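Local atomic coordinates of 3-ketosteroid-delta4-5alpha-dehydrogenase (PDB entry 4AT2), a protein that catalyses the FAD-dependent dehydrogenation of 3-ketosteroids in steroid catabolism, probably introducing the double bond between C4 and C5 of the steroid A ring. Residues I27-D39 / Q226-V240. Sequence-based numbering, arbitrary orientation. Where two conformers were deposited one is given.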
ATOM      1  N   ILE A  27      16.748  17.068 -11.140  1.00 27.27           N
ATOM      2  CA  ILE A  27      15.955  16.989  -9.867  1.00 25.97           C
ATOM      3  C   ILE A  27      16.813  17.262  -8.621  1.00 25.40           C
ATOM      4  O   ILE A  27      16.291  17.671  -7.576  1.00 24.03           O
ATOM      5  CB  ILE A  27      15.236  15.622  -9.732  1.00 26.51           C
ATOM      6  CG1 ILE A  27      14.013  15.728  -8.823  1.00 26.96           C
ATOM      7  CG2 ILE A  27      16.176  14.563  -9.186  1.00 26.97           C
ATOM      8  CD1 ILE A  27      12.805  16.348  -9.488  1.00 26.64           C
ATOM      9  N   ARG A  28      18.121  17.032  -8.732  1.00 25.33           N
ATOM     10  CA  ARG A  28      19.047  17.291  -7.638  1.00 25.95           C
ATOM     11  C   ARG A  28      19.037  18.785  -7.354  1.00 24.39           C
ATOM     12  O   ARG A  28      18.862  19.577  -8.283  1.00 24.31           O
ATOM     13  CB  ARG A  28      20.467  16.837  -8.006  1.00 28.55           C
ATOM     14  CG  ARG A  28      20.686  15.334  -7.884  1.00 30.56           C
ATOM     15  CD  ARG A  28      22.092  14.928  -8.307  1.00 32.46           C
ATOM     16  NE  ARG A  28      22.384  13.519  -8.006  1.00 34.09           N
ATOM     17  CZ  ARG A  28      22.871  13.077  -6.847  1.00 35.89           C
ATOM     18  NH1 ARG A  28      23.119  13.931  -5.859  1.00 36.51           N
ATOM     19  NH2 ARG A  28      23.115  11.775  -6.667  1.00 36.04           N
ATOM     20  N   PRO A  29      19.200  19.177  -6.074  1.00 23.88           N
ATOM     21  CA  PRO A  29      19.148  20.599  -5.756  1.00 23.17           C
ATOM     22  C   PRO A  29      20.258  21.386  -6.441  1.00 23.00           C
ATOM     23  O   PRO A  29      21.365  20.882  -6.623  1.00 23.66           O
ATOM     24  CB  PRO A  29      19.356  20.627  -4.239  1.00 22.98           C
ATOM     25  CG  PRO A  29      20.089  19.364  -3.936  1.00 23.67           C
ATOM     26  CD  PRO A  29      19.459  18.368  -4.866  1.00 23.41           C
ATOM     27  N   ARG A  30      19.942  22.615  -6.804  1.00 22.31           N
ATOM     28  CA  ARG A  30      20.899  23.537  -7.385  1.00 21.81           C
ATOM     29  C   ARG A  30      21.516  24.357  -6.249  1.00 21.06           C
ATOM     30  O   ARG A  30      20.801  24.844  -5.376  1.00 19.86           O
ATOM     31  CB  ARG A  30      20.149  24.426  -8.375  1.00 22.55           C
ATOM     32  CG  ARG A  30      20.932  25.594  -8.936  1.00 24.87           C
ATOM     33  CD  ARG A  30      21.630  25.225 -10.228  1.00 26.55           C
ATOM     34  NE  ARG A  30      22.158  26.433 -10.849  1.00 28.90           N
ATOM     35  CZ  ARG A  30      21.551  27.103 -11.821  1.00 29.25           C
ATOM     36  NH1 ARG A  30      20.391  26.673 -12.313  1.00 29.54           N
ATOM     37  NH2 ARG A  30      22.110  28.202 -12.300  1.00 30.15           N
ATOM     38  N   SER A  31      22.842  24.496  -6.238  1.00 21.12           N
ATOM     39  CA  SER A  31      23.508  25.332  -5.233  1.00 21.17           C
ATOM     40  C   SER A  31      23.251  26.815  -5.509  1.00 20.88           C
ATOM     41  O   SER A  31      23.417  27.269  -6.641  1.00 20.51           O
ATOM     42  CB  SER A  31      25.021  25.062  -5.219  1.00 21.97           C
ATOM     43  OG  SER A  31      25.702  26.015  -4.414  1.00 24.10           O
ATOM     44  N   ALA A  32      22.869  27.561  -4.474  1.00 20.52           N
ATOM     45  CA  ALA A  32      22.571  28.992  -4.611  1.00 21.18           C
ATOM     46  C   ALA A  32      23.768  29.771  -5.155  1.00 22.46           C
ATOM     47  O   ALA A  32      23.600  30.755  -5.866  1.00 22.63           O
ATOM     48  CB  ALA A  32      22.114  29.583  -3.284  1.00 20.81           C
ATOM     49  N   THR A  33      24.974  29.315  -4.828  1.00 24.17           N
ATOM     50  CA  THR A  33      26.189  30.003  -5.282  1.00 25.87           C
ATOM     51  C   THR A  33      26.336  29.955  -6.805  1.00 26.30           C
ATOM     52  O   THR A  33      27.017  30.802  -7.389  1.00 27.24           O
ATOM     53  CB  THR A  33      27.457  29.442  -4.607  1.00 26.94           C
ATOM     54  OG1 THR A  33      27.661  28.084  -5.014  1.00 28.61           O
ATOM     55  CG2 THR A  33      27.331  29.508  -3.097  1.00 27.54           C
ATOM     56  N   THR A  34      25.687  28.979  -7.442  1.00 26.06           N
ATOM     57  CA  THR A  34      25.760  28.809  -8.899  1.00 26.66           C
ATOM     58  C   THR A  34      24.682  29.584  -9.656  1.00 26.50           C
ATOM     59  O   THR A  34      24.648  29.569 -10.889  1.00 26.96           O
ATOM     60  CB  THR A  34      25.706  27.321  -9.324  1.00 27.11           C
ATOM     61  OG1 THR A  34      24.376  26.800  -9.154  1.00 27.02           O
ATOM     62  CG2 THR A  34      26.703  26.483  -8.520  1.00 27.50           C
ATOM     63  N   VAL A  35      23.785  30.238  -8.922  1.00 26.16           N
ATOM     64  CA  VAL A  35      22.758  31.063  -9.555  1.00 26.36           C
ATOM     65  C   VAL A  35      23.326  32.455  -9.809  1.00 27.37           C
ATOM     66  O   VAL A  35      23.581  33.209  -8.871  1.00 27.87           O
ATOM     67  CB  VAL A  35      21.469  31.134  -8.715  1.00 25.35           C
ATOM     68  CG1 VAL A  35      20.460  32.079  -9.357  1.00 24.72           C
ATOM     69  CG2 VAL A  35      20.877  29.743  -8.559  1.00 24.80           C
ATOM     70  N   THR A  36      23.525  32.779 -11.082  1.00 28.58           N
ATOM     71  CA  THR A  36      24.210  34.017 -11.454  1.00 30.61           C
ATOM     72  C   THR A  36      23.300  35.235 -11.321  1.00 30.47           C
ATOM     73  O   THR A  36      23.755  36.316 -10.933  1.00 32.44           O
ATOM     74  CB  THR A  36      24.819  33.943 -12.873  1.00 31.35           C
ATOM     75  OG1 THR A  36      23.774  33.812 -13.845  1.00 32.96           O
ATOM     76  CG2 THR A  36      25.770  32.751 -12.988  1.00 32.79           C
ATOM     77  N   GLU A  37      22.020  35.057 -11.644  1.00 29.10           N
ATOM     78  CA  GLU A  37      21.023  36.100 -11.424  1.00 28.27           C
ATOM     79  C   GLU A  37      19.650  35.501 -11.149  1.00 25.22           C
ATOM     80  O   GLU A  37      19.310  34.434 -11.667  1.00 24.24           O
ATOM     81  CB  GLU A  37      20.961  37.089 -12.598  1.00 31.42           C
ATOM     82  CG  GLU A  37      20.268  36.570 -13.850  1.00 34.73           C
ATOM     83  CD  GLU A  37      19.893  37.685 -14.809  1.00 37.92           C
ATOM     84  OE1 GLU A  37      20.809  38.326 -15.367  1.00 39.57           O
ATOM     85  OE2 GLU A  37      18.678  37.920 -15.005  1.00 40.34           O
ATOM     86  N   TRP A  38      18.875  36.195 -10.324  1.00 23.15           N
ATOM     87  CA  TRP A  38      17.515  35.787 -10.006  1.00 21.41           C
ATOM     88  C   TRP A  38      16.574  36.512 -10.915  1.00 20.59           C
ATOM     89  O   TRP A  38      16.580  37.744 -10.967  1.00 21.21           O
ATOM     90  CB  TRP A  38      17.203  36.102  -8.552  1.00 20.87           C
ATOM     91  CG  TRP A  38      18.055  35.329  -7.573  1.00 20.91           C
ATOM     92  CD1 TRP A  38      19.155  35.788  -6.847  1.00 21.56           C
ATOM     93  CD2 TRP A  38      17.897  33.925  -7.170  1.00 20.41           C
ATOM     94  NE1 TRP A  38      19.668  34.793  -6.047  1.00 21.56           N
ATOM     95  CE2 TRP A  38      18.964  33.651  -6.195  1.00 20.73           C
ATOM     96  CE3 TRP A  38      17.017  32.903  -7.508  1.00 19.66           C
ATOM     97  CZ2 TRP A  38      19.116  32.408  -5.603  1.00 20.25           C
ATOM     98  CZ3 TRP A  38      17.182  31.655  -6.900  1.00 19.56           C
ATOM     99  CH2 TRP A  38      18.205  31.414  -5.968  1.00 19.78           C
ATOM    100  N   ASP A  39      15.775  35.763 -11.665  1.00 19.16           N
ATOM    101  CA  ASP A  39      14.811  36.360 -12.585  1.00 18.74           C
ATOM    102  C   ASP A  39      13.648  37.006 -11.852  1.00 18.32           C
ATOM    103  O   ASP A  39      13.100  38.017 -12.303  1.00 18.30           O
ATOM    104  CB  ASP A  39      14.294  35.319 -13.575  1.00 18.66           C
ATOM    105  CG  ASP A  39      15.388  34.771 -14.439  1.00 19.14           C
ATOM    106  OD1 ASP A  39      15.645  35.371 -15.501  1.00 20.46           O
ATOM    107  OD2 ASP A  39      16.030  33.780 -14.048  1.00 18.87           O
ATOM    108  N   GLN A 226      11.055  23.055 -11.576  1.00 13.85           N
ATOM    109  CA  GLN A 226      11.861  21.873 -11.881  1.00 14.48           C
ATOM    110  C   GLN A 226      12.685  21.356 -10.708  1.00 14.12           C
ATOM    111  O   GLN A 226      12.790  20.144 -10.513  1.00 14.33           O
ATOM    112  CB  GLN A 226      12.821  22.171 -13.036  1.00 15.51           C
ATOM    113  CG  GLN A 226      12.153  22.364 -14.389  1.00 17.13           C
ATOM    114  CD  GLN A 226      13.093  23.007 -15.387  1.00 18.56           C
ATOM    115  OE1 GLN A 226      13.078  22.682 -16.575  1.00 20.92           O
ATOM    116  NE2 GLN A 226      13.921  23.917 -14.909  1.00 19.29           N
ATOM    117  N   THR A 227      13.324  22.262  -9.964  1.00 13.86           N
ATOM    118  CA  THR A 227      14.276  21.879  -8.906  0.50 13.79           C
ATOM    119  C   THR A 227      14.319  22.936  -7.801  1.00 13.45           C
ATOM    120  O   THR A 227      14.057  24.110  -8.067  1.00 13.46           O
ATOM    121  CB  THR A 227      15.726  21.717  -9.447  0.50 14.18           C
ATOM    122  OG1 THR A 227      16.409  22.973  -9.406  0.50 14.78           O
ATOM    123  CG2 THR A 227      15.763  21.203 -10.882  0.50 14.44           C
ATOM    124  N   LEU A 228      14.704  22.532  -6.594  1.00 12.70           N
ATOM    125  CA  LEU A 228      14.873  23.465  -5.491  1.00 12.54           C
ATOM    126  C   LEU A 228      16.299  23.990  -5.484  1.00 12.81           C
ATOM    127  O   LEU A 228      17.222  23.286  -5.891  1.00 13.06           O
ATOM    128  CB  LEU A 228      14.572  22.768  -4.166  1.00 12.08           C
ATOM    129  CG  LEU A 228      13.123  22.250  -4.067  1.00 11.79           C
ATOM    130  CD1 LEU A 228      12.942  21.267  -2.921  1.00 11.68           C
ATOM    131  CD2 LEU A 228      12.137  23.401  -3.916  1.00 11.85           C
ATOM    132  N   VAL A 229      16.462  25.227  -5.019  1.00 12.88           N
ATOM    133  CA  VAL A 229      17.775  25.814  -4.823  1.00 13.27           C
ATOM    134  C   VAL A 229      18.063  25.825  -3.323  1.00 13.32           C
ATOM    135  O   VAL A 229      17.219  26.247  -2.533  1.00 13.04           O
ATOM    136  CB  VAL A 229      17.838  27.260  -5.351  1.00 13.30           C
ATOM    137  CG1 VAL A 229      19.233  27.841  -5.146  1.00 13.71           C
ATOM    138  CG2 VAL A 229      17.457  27.305  -6.823  1.00 13.20           C
ATOM    139  N   THR A 230      19.244  25.347  -2.936  1.00 14.18           N
ATOM    140  CA  THR A 230      19.622  25.317  -1.523  1.00 15.04           C
ATOM    141  C   THR A 230      20.919  26.091  -1.279  1.00 16.16           C
ATOM    142  O   THR A 230      21.768  26.152  -2.158  1.00 16.56           O
ATOM    143  CB  THR A 230      19.785  23.873  -0.985  1.00 15.11           C
ATOM    144  OG1 THR A 230      20.763  23.171  -1.763  1.00 15.62           O
ATOM    145  CG2 THR A 230      18.464  23.121  -1.035  1.00 14.91           C
ATOM    146  N   ASP A 231      21.069  26.685  -0.098  1.00 17.37           N
ATOM    147  CA  ASP A 231      22.371  27.271   0.262  1.00 19.21           C
ATOM    148  C   ASP A 231      23.251  26.217   0.945  1.00 20.49           C
ATOM    149  O   ASP A 231      22.861  25.050   1.038  1.00 20.53           O
ATOM    150  CB  ASP A 231      22.223  28.560   1.093  1.00 19.69           C
ATOM    151  CG  ASP A 231      21.626  28.324   2.474  1.00 19.58           C
ATOM    152  OD1 ASP A 231      21.659  27.193   2.991  1.00 20.63           O
ATOM    153  OD2 ASP A 231      21.131  29.301   3.058  1.00 20.20           O
ATOM    154  N   ASP A 232      24.429  26.615   1.425  1.00 22.94           N
ATOM    155  CA  ASP A 232      25.381  25.635   1.965  1.00 24.77           C
ATOM    156  C   ASP A 232      24.983  25.048   3.328  1.00 24.65           C
ATOM    157  O   ASP A 232      25.626  24.115   3.815  1.00 26.35           O
ATOM    158  CB  ASP A 232      26.829  26.168   1.961  1.00 27.67           C
ATOM    159  CG  ASP A 232      27.011  27.438   2.778  1.00 30.06           C
ATOM    160  OD1 ASP A 232      26.141  27.794   3.608  1.00 31.72           O
ATOM    161  OD2 ASP A 232      28.070  28.088   2.593  1.00 32.78           O
ATOM    162  N   THR A 233      23.923  25.582   3.928  1.00 23.72           N
ATOM    163  CA  THR A 233      23.367  25.016   5.163  1.00 23.51           C
ATOM    164  C   THR A 233      22.268  24.002   4.859  1.00 22.12           C
ATOM    165  O   THR A 233      21.786  23.308   5.759  1.00 22.32           O
ATOM    166  CB  THR A 233      22.786  26.100   6.101  1.00 24.57           C
ATOM    167  OG1 THR A 233      21.517  26.550   5.596  1.00 24.40           O
ATOM    168  CG2 THR A 233      23.742  27.287   6.236  1.00 25.37           C
ATOM    169  N   GLY A 234      21.874  23.917   3.587  1.00 20.05           N
ATOM    170  CA  GLY A 234      20.791  23.022   3.182  1.00 18.66           C
ATOM    171  C   GLY A 234      19.420  23.688   3.195  1.00 17.29           C
ATOM    172  O   GLY A 234      18.413  23.045   2.905  1.00 17.57           O
ATOM    173  N   ARG A 235      19.373  24.972   3.536  1.00 16.44           N
ATOM    174  CA  ARG A 235      18.124  25.737   3.498  1.00 15.80           C
ATOM    175  C   ARG A 235      17.636  25.923   2.052  1.00 14.92           C
ATOM    176  O   ARG A 235      18.430  26.228   1.159  1.00 15.08           O
ATOM    177  CB  ARG A 235      18.320  27.115   4.148  1.00 16.52           C
ATOM    178  CG  ARG A 235      17.062  27.968   4.120  1.00 16.63           C
ATOM    179  CD  ARG A 235      17.222  29.390   4.636  1.00 17.46           C
ATOM    180  NE  ARG A 235      15.906  30.028   4.572  1.00 17.89           N
ATOM    181  CZ  ARG A 235      14.973  29.929   5.520  1.00 18.40           C
ATOM    182  NH1 ARG A 235      15.213  29.273   6.650  1.00 18.71           N
ATOM    183  NH2 ARG A 235      13.796  30.503   5.345  1.00 19.53           N
ATOM    184  N   VAL A 236      16.334  25.755   1.833  1.00 13.96           N
ATOM    185  CA  VAL A 236      15.741  26.025   0.529  1.00 13.31           C
ATOM    186  C   VAL A 236      15.576  27.534   0.409  1.00 13.28           C
ATOM    187  O   VAL A 236      14.896  28.154   1.230  1.00 13.50           O
ATOM    188  CB  VAL A 236      14.386  25.308   0.356  1.00 12.85           C
ATOM    189  CG1 VAL A 236      13.703  25.735  -0.933  1.00 12.81           C
ATOM    190  CG2 VAL A 236      14.593  23.799   0.364  1.00 12.77           C
ATOM    191  N   VAL A 237      16.201  28.115  -0.615  1.00 13.14           N
ATOM    192  CA  VAL A 237      16.259  29.572  -0.768  1.00 13.32           C
ATOM    193  C   VAL A 237      15.677  30.036  -2.104  1.00 13.02           C
ATOM    194  O   VAL A 237      15.739  31.216  -2.446  1.00 13.07           O
ATOM    195  CB  VAL A 237      17.707  30.100  -0.622  1.00 13.84           C
ATOM    196  CG1 VAL A 237      18.229  29.829   0.785  1.00 14.16           C
ATOM    197  CG2 VAL A 237      18.606  29.504  -1.699  1.00 13.95           C
ATOM    198  N   GLY A 238      15.102  29.104  -2.860  1.00 12.67           N
ATOM    199  CA  GLY A 238      14.490  29.453  -4.146  1.00 12.41           C
ATOM    200  C   GLY A 238      14.206  28.224  -4.977  1.00 12.09           C
ATOM    201  O   GLY A 238      14.349  27.102  -4.494  1.00 12.02           O
ATOM    202  N   ILE A 239      13.795  28.437  -6.225  1.00 12.20           N
ATOM    203  CA  ILE A 239      13.511  27.339  -7.151  1.00 12.37           C
ATOM    204  C   ILE A 239      14.058  27.662  -8.538  1.00 12.74           C
ATOM    205  O   ILE A 239      14.306  28.825  -8.855  1.00 13.03           O
ATOM    206  CB  ILE A 239      11.991  27.019  -7.257  1.00 12.49           C
ATOM    207  CG1 ILE A 239      11.184  28.174  -7.883  1.00 12.82           C
ATOM    208  CG2 ILE A 239      11.410  26.657  -5.902  1.00 12.58           C
ATOM    209  CD1 ILE A 239      11.207  28.219  -9.405  1.00 13.26           C
ATOM    210  N   VAL A 240      14.232  26.625  -9.347  1.00 12.70           N
ATOM    211  CA  VAL A 240      14.547  26.770 -10.770  1.00 13.12           C
ATOM    212  C   VAL A 240      13.330  26.278 -11.542  1.00 12.83           C
ATOM    213  O   VAL A 240      12.745  25.248 -11.194  1.00 12.59           O
ATOM    214  CB  VAL A 240      15.797  25.950 -11.168  1.00 13.36           C
ATOM    215  CG1 VAL A 240      16.014  25.997 -12.679  1.00 13.95           C
ATOM    216  CG2 VAL A 240      17.034  26.463 -10.441  1.00 13.89           C
TER
HETATM  217  O   HOH W   1      15.191  19.615  -5.826  1.00 13.65           O
HETATM  218  O   HOH W   2      25.235  25.887  -1.770  1.00 35.08           O
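Arg30 and Val229, paired across a short parallel bridge, both set a side-chain branch anti to their own backbone nitrogen: CG of Arg30 (chi1 171°) and CG1 of Val229 (chi1 -179°). The arginine then bends at chi2 (92°), and its NH1 passes 3.8 Å from CG2 of Val240, the two side chains crossing at about a right angle. CG1 of Val229 is the apolar point that three residues of 27-39 share: it lies 3.6 Å from CA of Ala32 and 3.8 Å from CH2 of Trp38, meeting the indole at its edge, while CG1 of Val35 lies over the centre of one indole face and CG2 of Val35 touches CG1 of Val229. CB of Ala32 also rests on CG2 of Val237.

Strand 30-31 extends the mixed sheet beyond 223-230, as an edge strand within the chain. Its parallel ladder consists of Arg30 N to Leu228 O, Thr230 N to Arg30 O and Ala32 N to Thr230 O, each 2.9 Å; a water bridging Ile27 O and Leu228 N continues the link. Classic beta bulges set Gln226 and Thr227 opposite Val240, and Val237 and Gly238 opposite Val229, in the hairpin of strands 223-230 and 236-243. At Gly238 a side chain would collide with Trp38.

Arg30 also ties up its own turn. NE donates to Thr34 OG1 (2.8 Å) and NH2 to Thr34 O, both acceptors lying near the guanidinium plane, while that hydroxyl donates in turn to Ser31 O; NH1 forms a salt bridge with Glu247. A methionine in place of Arg30 would probably leave Glu247 without this countercharge and both Thr34 oxygens without their guanidinium donors. The contact illustrates a division of labour: backbone bonds set the register, apolar branches fill the face bearing Val229, and one guanidinium joins turn and sheet through two hydrogen bonds to Thr34 and one salt bridge to Glu247.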